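Local atomic coordinates of FrnE protein (Deinococcus radiodurans, PDB entry 5CO3), a protein that probably acts as a cytoplasmic thiol-disulfide oxidoreductase of the DsbA-like, thioredoxin-related FrnE family. Residues C25-R30 with Q90-E95; L97-D102 with A135-G140. All coordinates share one frame; numbering follows the deposited sequence.

In the fold
Interactions 1 and 2 follow one another along the chain: the first closes just past helix 78-93, and the second opens two residues later in the loop leading to strand 106-107. Their centres lie about 12 Å apart on the same side of the molecule. Helix 23-38, at whose start lies the Cys22-Cys25 pair, a CxxC pattern of thioredoxin type, packs on helix 78-93 in interaction 1; loop 97-102 then meets the end of helix 125-137 in interaction 2. Tyr99 joins the two, its ring packed on Ala92 and its hydroxyl on Tyr26 CB. The DsbA-like helices and loop are thereby assembled next to the probable redox helix.

Interaction 1: C25-R30 with Q90-E95; sequences CYIGKR and QTAAQE
Ile27, on the first turns of helix 23-38, lays its longer branch against the last turns of helix 78-93. CG1 sits 3.9 Å from Ala92 CA and at a similar distance from the methyl of Ala92, while CD1 reaches Thr91 CG2 at 4.0 Å; the Ile27 and Thr91 side chains cross nearly at right angles. Ile27 and Ala92 form the buried, apolar side of the contact, a small residue of one helix receiving a branched one from the other, with their CA atoms 5.7 Å apart. The hydroxyl of Thr91 is turned back to the carbonyl of His87 in its own helix, leaving its methyl for Ile27.

One turn further on, Arg30 and Glu95 make a polar side that is just as closely packed but partly open to solvent. Here the two side chains run antiparallel alongside one another, with Arg30 CB 3.6 Å from Glu95 CB. In the conformer described here, one of two for this arginine, bending at chi2 (-69°) accompanies a turn of the guanidinium to the backbone: NH1 donates to Glu95 O at 3.0 Å, with an N-H...O angle of 150°, and the oxygen lies at the guanidinium edge, close to its plane. In that conformer NH2 also forms a salt bridge with Glu130 on helix 125-137. The charged ends of Arg30 and Glu95 do not pair with each other; Glu95 reaches helix 23-38 through a salt bridge from OE2 to Arg31, whereas Arg30 probably adds a tie through a backbone carbonyl, at least part of the time.

Interaction 2: L97-D102 with A135-G140; sequences LEYHFD and AYMSEG
His100 and Met137 join the two backbones: His100 N donates to Met137 O at 2.9 Å, nearly straight at 173° and in the carbonyl plane, as the extended part of the loop, 97-100, passes the end of helix 125-137. Among the side chains, Met137 makes the broadest contact. Its CB lies 3.7 Å from Tyr99 CD1, and the two side chains lie alongside each other, heading in the same direction. The bend at chi2 (-64°) carries the sulfur over the tyrosine: SD is 4.8 Å from the centroid of the Tyr99 ring, above its face. The same sulfur touches Phe101 at the ring edge, 3.9 Å from CE1, giving a pair of Met-aromatic contacts, one to a face and one to an edge. Consistent with a DsbA-like protein, in which a helical region is inserted into the thioredoxin fold, the loop after helix 78-93 packs here on the end of helix 125-137, and the methionine lies near the Cys22-Cys25 pair without touching it.

Tyr99 continues past Met137 to helix 23-38, where its hydroxyl is hydrogen-bonded to Pro23 O. On the Phe101 ring, one face is approached by Tyr99 CB, offset toward the rim, while Leu85 and Thr89 of helix 78-93 also pack against this phenylalanine. Next to the backbone bond, Ser138 OG lies 2.8 Å from Glu98 O, although its proton has a second acceptor within reach. Water 1 fastens the far end, donating to His100 O and Tyr136 O and accepting from Gly140 N at 2.9 Å. Gly140, with positive phi, is where the chain leaves its helical course. At the partly exposed side of the contact, the His100 imidazole presents its edge to the Ser138 carbonyl, CD2 lying 3.2 Å from Ser138 O.

Interaction 1: C25-R30 with Q90-E95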
# COMPACT_ATOMS: atom_id res chain seq x y z
N CYS A 25 2.22 6.64 1.00
CA CYS A 25 1.66 5.44 0.39
C CYS A 25 0.52 5.75 -0.56
O CYS A 25 0.35 5.08 -1.57
CB CYS A 25 1.21 4.45 1.48
SG CYS A 25 2.59 3.63 2.27
N TYR A 26 -0.29 6.76 -0.24
CA TYR A 26 -1.37 7.14 -1.13
C TYR A 26 -0.77 7.78 -2.38
O TYR A 26 -1.14 7.44 -3.51
CB TYR A 26 -2.34 8.09 -0.43
CG TYR A 26 -3.76 8.03 -0.90
CD1 TYR A 26 -4.14 7.31 -2.04
CD2 TYR A 26 -4.76 8.70 -0.19
CE1 TYR A 26 -5.46 7.28 -2.47
CE2 TYR A 26 -6.07 8.67 -0.60
CZ TYR A 26 -6.42 7.97 -1.73
OH TYR A 26 -7.73 7.95 -2.12
N ILE A 27 0.18 8.69 -2.17
CA ILE A 27 0.93 9.29 -3.28
C ILE A 27 1.57 8.21 -4.16
O ILE A 27 1.47 8.27 -5.39
CB ILE A 27 2.01 10.25 -2.75
CG1 ILE A 27 1.34 11.53 -2.24
CG2 ILE A 27 3.07 10.57 -3.85
CD1 ILE A 27 2.18 12.35 -1.24
N GLY A 28 2.19 7.22 -3.52
CA GLY A 28 2.84 6.14 -4.25
C GLY A 28 1.86 5.26 -5.01
O GLY A 28 2.19 4.73 -6.09
N LYS A 29 0.67 5.09 -4.45
CA LYS A 29 -0.36 4.31 -5.12
C LYS A 29 -0.77 5.02 -6.42
O LYS A 29 -0.92 4.37 -7.46
CB LYS A 29 -1.57 4.10 -4.21
CG LYS A 29 -2.69 3.23 -4.79
CD LYS A 29 -3.80 3.00 -3.74
CE LYS A 29 -4.75 1.88 -4.15
NZ LYS A 29 -5.59 2.26 -5.32
N ARG A 30 -0.93 6.34 -6.35
CA ARG A 30 -1.27 7.10 -7.56
C ARG A 30 -0.15 7.05 -8.59
O ARG A 30 -0.40 6.87 -9.80
CB ARG A 30 -1.60 8.56 -7.21
CG ARG A 30 -2.98 8.75 -6.54
CD ARG A 30 -4.11 8.47 -7.54
NE ARG A 30 -5.36 8.19 -6.83
CZ ARG A 30 -6.28 9.10 -6.53
NH1 ARG A 30 -6.12 10.36 -6.91
NH2 ARG A 30 -7.37 8.75 -5.86
N GLN A 90 0.70 19.33 -0.75
CA GLN A 90 0.88 19.87 -2.10
C GLN A 90 1.32 18.79 -3.09
O GLN A 90 0.82 18.75 -4.21
CB GLN A 90 1.89 21.00 -2.08
CG GLN A 90 1.30 22.23 -1.44
CD GLN A 90 2.31 23.31 -1.24
OE1 GLN A 90 2.95 23.75 -2.20
NE2 GLN A 90 2.49 23.74 0.00
N THR A 91 2.22 17.92 -2.66
CA THR A 91 2.64 16.80 -3.51
C THR A 91 1.44 15.92 -3.86
O THR A 91 1.24 15.53 -5.03
CB THR A 91 3.75 15.96 -2.81
OG1 THR A 91 4.88 16.80 -2.55
CG2 THR A 91 4.19 14.82 -3.71
N ALA A 92 0.59 15.66 -2.87
CA ALA A 92 -0.58 14.82 -3.10
C ALA A 92 -1.57 15.49 -4.07
O ALA A 92 -2.24 14.80 -4.84
CB ALA A 92 -1.27 14.50 -1.75
N ALA A 93 -1.65 16.82 -4.04
CA ALA A 93 -2.62 17.50 -4.88
C ALA A 93 -2.31 17.24 -6.35
O ALA A 93 -3.21 17.17 -7.18
CB ALA A 93 -2.64 19.01 -4.60
N GLN A 94 -1.02 17.07 -6.65
CA GLN A 94 -0.58 16.81 -8.02
C GLN A 94 -0.97 15.40 -8.49
O GLN A 94 -0.98 15.12 -9.68
CB GLN A 94 0.93 17.00 -8.15
CG GLN A 94 1.38 18.44 -7.95
CD GLN A 94 0.72 19.39 -8.94
OE1 GLN A 94 -0.14 20.18 -8.56
NE2 GLN A 94 1.14 19.32 -10.21
N GLU A 95 -1.30 14.53 -7.54
CA GLU A 95 -1.79 13.19 -7.84
C GLU A 95 -3.31 13.13 -7.82
O GLU A 95 -3.89 12.06 -7.93
CB GLU A 95 -1.25 12.17 -6.82
CG GLU A 95 0.24 12.18 -6.66
CD GLU A 95 0.99 11.79 -7.92
OE1 GLU A 95 0.42 11.05 -8.76
OE2 GLU A 95 2.14 12.23 -8.08

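Interaction 2: L97-D102 with A135-G140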
# COMPACT_ATOMS: atom_id res chain seq x y z
N LEU A 97 -5.09 14.13 -5.13
CA LEU A 97 -5.48 13.82 -3.76
C LEU A 97 -5.63 15.10 -2.95
O LEU A 97 -4.72 15.93 -2.92
CB LEU A 97 -4.44 12.92 -3.08
CG LEU A 97 -4.13 11.59 -3.77
CD1 LEU A 97 -2.89 10.96 -3.16
CD2 LEU A 97 -5.33 10.64 -3.66
N GLU A 98 -6.77 15.26 -2.29
CA GLU A 98 -6.98 16.43 -1.45
C GLU A 98 -6.91 16.02 0.01
O GLU A 98 -7.89 15.54 0.58
CB GLU A 98 -8.32 17.10 -1.77
CG GLU A 98 -8.52 18.44 -1.09
CD GLU A 98 -9.55 19.28 -1.80
OE1 GLU A 98 -10.75 19.10 -1.54
OE2 GLU A 98 -9.15 20.12 -2.63
N TYR A 99 -5.73 16.18 0.59
CA TYR A 99 -5.50 15.80 1.99
C TYR A 99 -6.09 16.81 2.97
O TYR A 99 -6.17 18.01 2.69
CB TYR A 99 -4.01 15.65 2.26
CG TYR A 99 -3.35 14.40 1.68
CD1 TYR A 99 -4.09 13.41 1.03
CD2 TYR A 99 -1.98 14.24 1.79
CE1 TYR A 99 -3.45 12.27 0.52
CE2 TYR A 99 -1.34 13.12 1.30
CZ TYR A 99 -2.08 12.14 0.66
OH TYR A 99 -1.42 11.03 0.18
N HIS A 100 -6.50 16.30 4.13
CA HIS A 100 -6.90 17.17 5.23
C HIS A 100 -6.26 16.68 6.53
O HIS A 100 -6.88 15.98 7.34
CB HIS A 100 -8.43 17.23 5.33
CG HIS A 100 -9.07 17.83 4.12
ND1 HIS A 100 -8.98 19.17 3.80
CD2 HIS A 100 -9.81 17.26 3.13
CE1 HIS A 100 -9.63 19.40 2.68
NE2 HIS A 100 -10.14 18.27 2.25
N PHE A 101 -5.00 17.04 6.70
CA PHE A 101 -4.22 16.53 7.81
C PHE A 101 -4.75 17.06 9.15
O PHE A 101 -4.63 16.39 10.17
CB PHE A 101 -2.75 16.89 7.65
CG PHE A 101 -2.03 16.08 6.60
CD1 PHE A 101 -2.32 14.74 6.40
CD2 PHE A 101 -1.04 16.67 5.83
CE1 PHE A 101 -1.64 13.99 5.45
CE2 PHE A 101 -0.36 15.94 4.87
CZ PHE A 101 -0.64 14.60 4.68
N ASP A 102 -5.34 18.25 9.13
CA ASP A 102 -5.92 18.85 10.34
C ASP A 102 -7.06 17.99 10.91
O ASP A 102 -7.44 18.16 12.07
CB ASP A 102 -6.44 20.25 10.04
CG ASP A 102 -7.37 20.26 8.84
OD1 ASP A 102 -6.91 19.91 7.74
OD2 ASP A 102 -8.55 20.60 9.00
N ALA A 135 -10.25 7.57 3.51
CA ALA A 135 -10.89 7.78 4.81
C ALA A 135 -9.91 8.38 5.82
O ALA A 135 -10.27 9.24 6.61
CB ALA A 135 -11.44 6.47 5.32
N TYR A 136 -8.67 7.91 5.79
CA TYR A 136 -7.66 8.37 6.74
C TYR A 136 -7.13 9.77 6.40
O TYR A 136 -7.10 10.66 7.25
CB TYR A 136 -6.51 7.37 6.79
CG TYR A 136 -5.48 7.65 7.87
CD1 TYR A 136 -4.51 8.64 7.72
CD2 TYR A 136 -5.47 6.90 9.05
CE1 TYR A 136 -3.57 8.90 8.72
CE2 TYR A 136 -4.56 7.15 10.04
CZ TYR A 136 -3.60 8.14 9.88
OH TYR A 136 -2.69 8.34 10.89
N MET A 137 -6.70 9.95 5.16
CA MET A 137 -5.98 11.16 4.78
C MET A 137 -6.86 12.36 4.50
O MET A 137 -6.42 13.49 4.65
CB MET A 137 -5.14 10.90 3.51
CG MET A 137 -4.07 9.84 3.68
SD MET A 137 -2.79 10.31 4.88
CE MET A 137 -2.09 8.72 5.23
N SER A 138 -8.08 12.12 4.04
CA SER A 138 -8.94 13.20 3.59
C SER A 138 -10.21 13.39 4.39
O SER A 138 -10.72 14.51 4.50
CB SER A 138 -9.34 12.97 2.13
OG SER A 138 -8.19 12.88 1.29
N GLU A 139 -10.74 12.30 4.93
CA GLU A 139 -12.09 12.38 5.49
C GLU A 139 -12.15 12.39 7.00
O GLU A 139 -13.24 12.39 7.56
CB GLU A 139 -12.93 11.22 4.96
CG GLU A 139 -13.06 11.27 3.43
CD GLU A 139 -13.79 10.07 2.87
OE1 GLU A 139 -13.81 9.03 3.54
OE2 GLU A 139 -14.35 10.18 1.75
N GLY A 140 -11.00 12.41 7.66
CA GLY A 140 -10.97 12.52 9.11
C GLY A 140 -11.61 11.35 9.84
O GLY A 140 -12.11 11.50 10.97
O HOH W 1 -8.29 13.36 7.30